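Local structure of hypothetical protein SMU.848 (Streptococcus mutans, 2G0I) at residues L47-A56 with E95-S106. The protein is probably a cysteine protease of the Prp family, whose members process a ribosomal protein during ribosome biogenesis. Residues are numbered along the deposited sequence; the frame is centred on the assembly and turned at random.
Sequences LESVELTGHA and EFDGGYMKIDLS
V50 and L52 each pair with the facing strand through two backbone hydrogen bonds. V50 exchanges them with I103, and L52 does so with M101. L52 N to M101 O spans 2.7 Å. L105 N, just past strand 100-104, bonds E48 O; in the loops, G54 N bonds G99 O and A56 N bonds G98 O.

Side chains meet on both faces of this ladder. On one, V50 CG1 lies 3.8 Å from I103 CD1, the two side chains running alongside each other. M101, a selenomethionine, bends at chi3 (-41°), and its CE comes within 3.5 Å of H55 NE2, oblique to the ring. H55 reaches over from the loop after strand 47-53, and its CE1 also approaches G99 C of the backbone at 3.4 Å.

On the other face, Y100 CG is anti to the backbone N (chi1 176°), which lays the ring beside E51 and T53. E51 OE2 sits in the ring plane at the edge, 3.3 Å from Y100 CE1, but the carboxylate and ring planes are 65° apart. T53 CG2 lies near the same edge. E51 OE1 and K102 NZ are 4.4 Å apart, too far for a salt bridge.

The two strands are antiparallel neighbours in the mixed sheet of a two-layer alpha-beta sandwich. M101 and I103 also pack on L91 of strand 90-94, while L105 reaches V116 and F120 of helix 114-133.

At the far end, D104 OD1 accepts S106 N at 2.9 Å, an Asx turn. The E48 carboxylate is held by salt bridges to R43 and K111. Strand 36-43 pairs I41 with two residues, E48 and S49, which makes a classic beta bulge.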
loop_
_atom_site.group_PDB
_atom_site.type_symbol
_atom_site.label_atom_id
_atom_site.label_comp_id
_atom_site.label_asym_id
_atom_site.label_seq_id
_atom_site.Cartn_x
_atom_site.Cartn_y
_atom_site.Cartn_z
ATOM N N LEU B 47 -15.207 -0.885 -8.533
ATOM C CA LEU B 47 -15.153 -1.228 -7.110
ATOM C C LEU B 47 -15.911 -0.194 -6.302
ATOM O O LEU B 47 -15.612 1.006 -6.374
ATOM C CB LEU B 47 -13.688 -1.288 -6.645
ATOM C CG LEU B 47 -12.934 -2.489 -7.218
ATOM C CD1 LEU B 47 -11.443 -2.300 -6.989
ATOM C CD2 LEU B 47 -13.432 -3.817 -6.591
ATOM N N GLU B 48 -16.832 -0.676 -5.475
ATOM C CA GLU B 48 -17.666 0.205 -4.684
ATOM C C GLU B 48 -17.409 0.121 -3.195
ATOM O O GLU B 48 -17.513 1.122 -2.522
ATOM C CB GLU B 48 -19.155 -0.048 -4.960
ATOM C CG GLU B 48 -19.520 0.314 -6.420
ATOM C CD GLU B 48 -20.899 0.950 -6.541
ATOM O OE1 GLU B 48 -21.057 1.873 -7.360
ATOM O OE2 GLU B 48 -21.791 0.522 -5.819
ATOM N N SER B 49 -17.090 -1.066 -2.690
ATOM C CA SER B 49 -16.828 -1.216 -1.258
ATOM C C SER B 49 -15.902 -2.370 -0.920
ATOM O O SER B 49 -15.771 -3.330 -1.670
ATOM C CB SER B 49 -18.133 -1.371 -0.473
ATOM O OG SER B 49 -18.781 -2.607 -0.783
ATOM N N VAL B 50 -15.291 -2.277 0.254
ATOM C CA VAL B 50 -14.528 -3.401 0.785
ATOM C C VAL B 50 -14.770 -3.457 2.278
ATOM O O VAL B 50 -14.807 -2.413 2.963
ATOM C CB VAL B 50 -13.011 -3.346 0.405
ATOM C CG1 VAL B 50 -12.388 -2.084 0.965
ATOM C CG2 VAL B 50 -12.268 -4.574 0.984
ATOM N N GLU B 51 -14.975 -4.678 2.763
ATOM C CA GLU B 51 -15.235 -4.914 4.154
ATOM C C GLU B 51 -14.176 -5.866 4.649
ATOM O O GLU B 51 -13.968 -6.898 4.023
ATOM C CB GLU B 51 -16.651 -5.468 4.324
ATOM C CG GLU B 51 -16.971 -5.910 5.740
ATOM C CD GLU B 51 -18.380 -6.515 5.868
ATOM O OE1 GLU B 51 -19.257 -6.180 5.043
ATOM O OE2 GLU B 51 -18.595 -7.313 6.805
ATOM N N LEU B 52 -13.488 -5.530 5.742
ATOM C CA LEU B 52 -12.499 -6.456 6.303
ATOM C C LEU B 52 -12.771 -6.801 7.745
ATOM O O LEU B 52 -13.158 -5.936 8.513
ATOM C CB LEU B 52 -11.087 -5.897 6.200
ATOM C CG LEU B 52 -10.602 -5.629 4.775
ATOM C CD1 LEU B 52 -10.717 -4.146 4.543
ATOM C CD2 LEU B 52 -9.209 -6.107 4.573
ATOM N N THR B 53 -12.513 -8.053 8.118
ATOM C CA THR B 53 -12.613 -8.446 9.532
ATOM C C THR B 53 -11.363 -9.212 9.923
ATOM O O THR B 53 -10.740 -9.817 9.067
ATOM C CB THR B 53 -13.880 -9.316 9.785
ATOM O OG1 THR B 53 -13.799 -10.529 9.008
ATOM C CG2 THR B 53 -15.159 -8.555 9.396
ATOM N N GLY B 54 -10.966 -9.169 11.202
ATOM C CA GLY B 54 -9.803 -9.976 11.680
ATOM C C GLY B 54 -8.424 -9.306 11.722
ATOM O O GLY B 54 -7.478 -9.836 12.311
ATOM N N HIS B 55 -8.313 -8.140 11.112
ATOM C CA HIS B 55 -7.038 -7.444 10.872
ATOM C C HIS B 55 -6.493 -6.734 12.130
ATOM O O HIS B 55 -5.377 -6.222 12.118
ATOM C CB HIS B 55 -7.278 -6.402 9.768
ATOM C CG HIS B 55 -8.471 -5.546 10.045
ATOM N ND1 HIS B 55 -9.766 -5.999 9.879
ATOM C CD2 HIS B 55 -8.570 -4.304 10.575
ATOM C CE1 HIS B 55 -10.609 -5.065 10.271
ATOM N NE2 HIS B 55 -9.910 -4.025 10.691
ATOM N N ALA B 56 -7.276 -6.703 13.204
ATOM C CA ALA B 56 -6.850 -6.079 14.452
ATOM C C ALA B 56 -5.741 -6.880 15.146
ATOM O O ALA B 56 -5.148 -6.421 16.139
ATOM C CB ALA B 56 -8.024 -5.885 15.388
ATOM N N GLU B 95 -12.451 -2.134 16.773
ATOM C CA GLU B 95 -11.393 -3.063 17.196
ATOM C C GLU B 95 -11.941 -4.263 17.964
ATOM O O GLU B 95 -11.174 -5.103 18.424
ATOM C CB GLU B 95 -10.329 -2.334 18.028
ATOM C CG GLU B 95 -9.794 -1.055 17.389
ATOM C CD GLU B 95 -8.787 -1.293 16.268
ATOM O OE1 GLU B 95 -7.631 -1.633 16.591
ATOM O OE2 GLU B 95 -9.129 -1.096 15.070
ATOM N N PHE B 96 -13.265 -4.348 18.074
ATOM C CA PHE B 96 -13.922 -5.452 18.760
ATOM C C PHE B 96 -13.812 -6.774 18.012
ATOM O O PHE B 96 -13.696 -6.805 16.778
ATOM N N ASP B 97 -13.874 -7.862 18.784
ATOM C CA ASP B 97 -13.812 -9.261 18.307
ATOM C C ASP B 97 -13.075 -9.468 16.975
ATOM O O ASP B 97 -13.660 -10.013 16.023
ATOM C CB ASP B 97 -15.212 -9.919 18.227
ATOM C CG ASP B 97 -16.315 -9.122 18.941
ATOM O OD1 ASP B 97 -16.203 -8.816 20.157
ATOM O OD2 ASP B 97 -17.334 -8.828 18.276
ATOM N N GLY B 98 -11.810 -9.036 16.917
ATOM C CA GLY B 98 -10.938 -9.249 15.748
ATOM C C GLY B 98 -10.804 -8.051 14.803
ATOM O O GLY B 98 -9.905 -7.994 13.964
ATOM N N GLY B 99 -11.703 -7.088 14.937
ATOM C CA GLY B 99 -11.630 -5.881 14.115
ATOM C C GLY B 99 -12.592 -5.935 12.953
ATOM O O GLY B 99 -12.795 -6.993 12.336
ATOM N N TYR B 100 -13.152 -4.768 12.640
ATOM C CA TYR B 100 -14.039 -4.571 11.504
ATOM C C TYR B 100 -13.686 -3.244 10.808
ATOM O O TYR B 100 -13.401 -2.220 11.467
ATOM C CB TYR B 100 -15.489 -4.535 11.991
ATOM C CG TYR B 100 -16.495 -4.232 10.921
ATOM C CD1 TYR B 100 -16.932 -5.230 10.065
ATOM C CD2 TYR B 100 -16.980 -2.930 10.732
ATOM C CE1 TYR B 100 -17.834 -4.974 9.055
ATOM C CE2 TYR B 100 -17.904 -2.646 9.694
ATOM C CZ TYR B 100 -18.326 -3.691 8.866
ATOM O OH TYR B 100 -19.223 -3.473 7.843
HETATM N N MSE B 101 -13.733 -3.254 9.476
HETATM C CA MSE B 101 -13.524 -2.053 8.704
HETATM C C MSE B 101 -14.349 -2.156 7.435
HETATM O O MSE B 101 -14.405 -3.204 6.801
HETATM C CB MSE B 101 -12.051 -1.910 8.367
HETATM C CG MSE B 101 -11.695 -0.679 7.606
HETATM SE SE MSE B 101 -9.773 -0.708 7.066
HETATM C CE MSE B 101 -8.973 -1.389 8.601
ATOM N N LYS B 102 -15.020 -1.075 7.079
ATOM C CA LYS B 102 -15.679 -1.062 5.810
ATOM C C LYS B 102 -15.456 0.290 5.163
ATOM O O LYS B 102 -15.765 1.340 5.772
ATOM C CB LYS B 102 -17.162 -1.372 5.979
ATOM C CG LYS B 102 -17.882 -1.376 4.618
ATOM C CD LYS B 102 -19.311 -1.893 4.728
ATOM C CE LYS B 102 -19.863 -2.053 3.334
ATOM N NZ LYS B 102 -21.216 -2.623 3.325
ATOM N N ILE B 103 -14.886 0.264 3.963
ATOM C CA ILE B 103 -14.718 1.471 3.134
ATOM C C ILE B 103 -15.817 1.407 2.110
ATOM O O ILE B 103 -15.928 0.404 1.401
ATOM C CB ILE B 103 -13.357 1.474 2.425
ATOM C CG1 ILE B 103 -12.255 1.406 3.486
ATOM C CG2 ILE B 103 -13.191 2.727 1.511
ATOM C CD1 ILE B 103 -10.949 0.750 2.996
ATOM N N ASP B 104 -16.651 2.448 2.021
ATOM C CA ASP B 104 -17.831 2.321 1.171
ATOM C C ASP B 104 -17.961 3.575 0.314
ATOM O O ASP B 104 -18.093 4.668 0.853
ATOM C CB ASP B 104 -19.055 2.086 2.023
ATOM C CG ASP B 104 -20.296 1.710 1.197
ATOM O OD1 ASP B 104 -20.290 1.776 -0.051
ATOM O OD2 ASP B 104 -21.288 1.322 1.835
ATOM N N LEU B 105 -17.861 3.394 -0.996
ATOM C CA LEU B 105 -17.947 4.497 -1.967
ATOM C C LEU B 105 -19.314 4.521 -2.667
ATOM O O LEU B 105 -19.557 5.356 -3.551
ATOM C CB LEU B 105 -16.846 4.387 -3.043
ATOM C CG LEU B 105 -15.355 4.469 -2.699
ATOM C CD1 LEU B 105 -14.570 4.231 -3.915
ATOM C CD2 LEU B 105 -14.972 5.834 -2.126
ATOM N N SER B 106 -20.176 3.595 -2.290
ATOM C CA SER B 106 -21.493 3.418 -2.938
ATOM C C SER B 106 -22.268 4.727 -3.159
ATOM O O SER B 106 -22.894 4.913 -4.206
ATOM C CB SER B 106 -22.326 2.440 -2.133
ATOM O OG SER B 106 -21.608 1.209 -2.038
#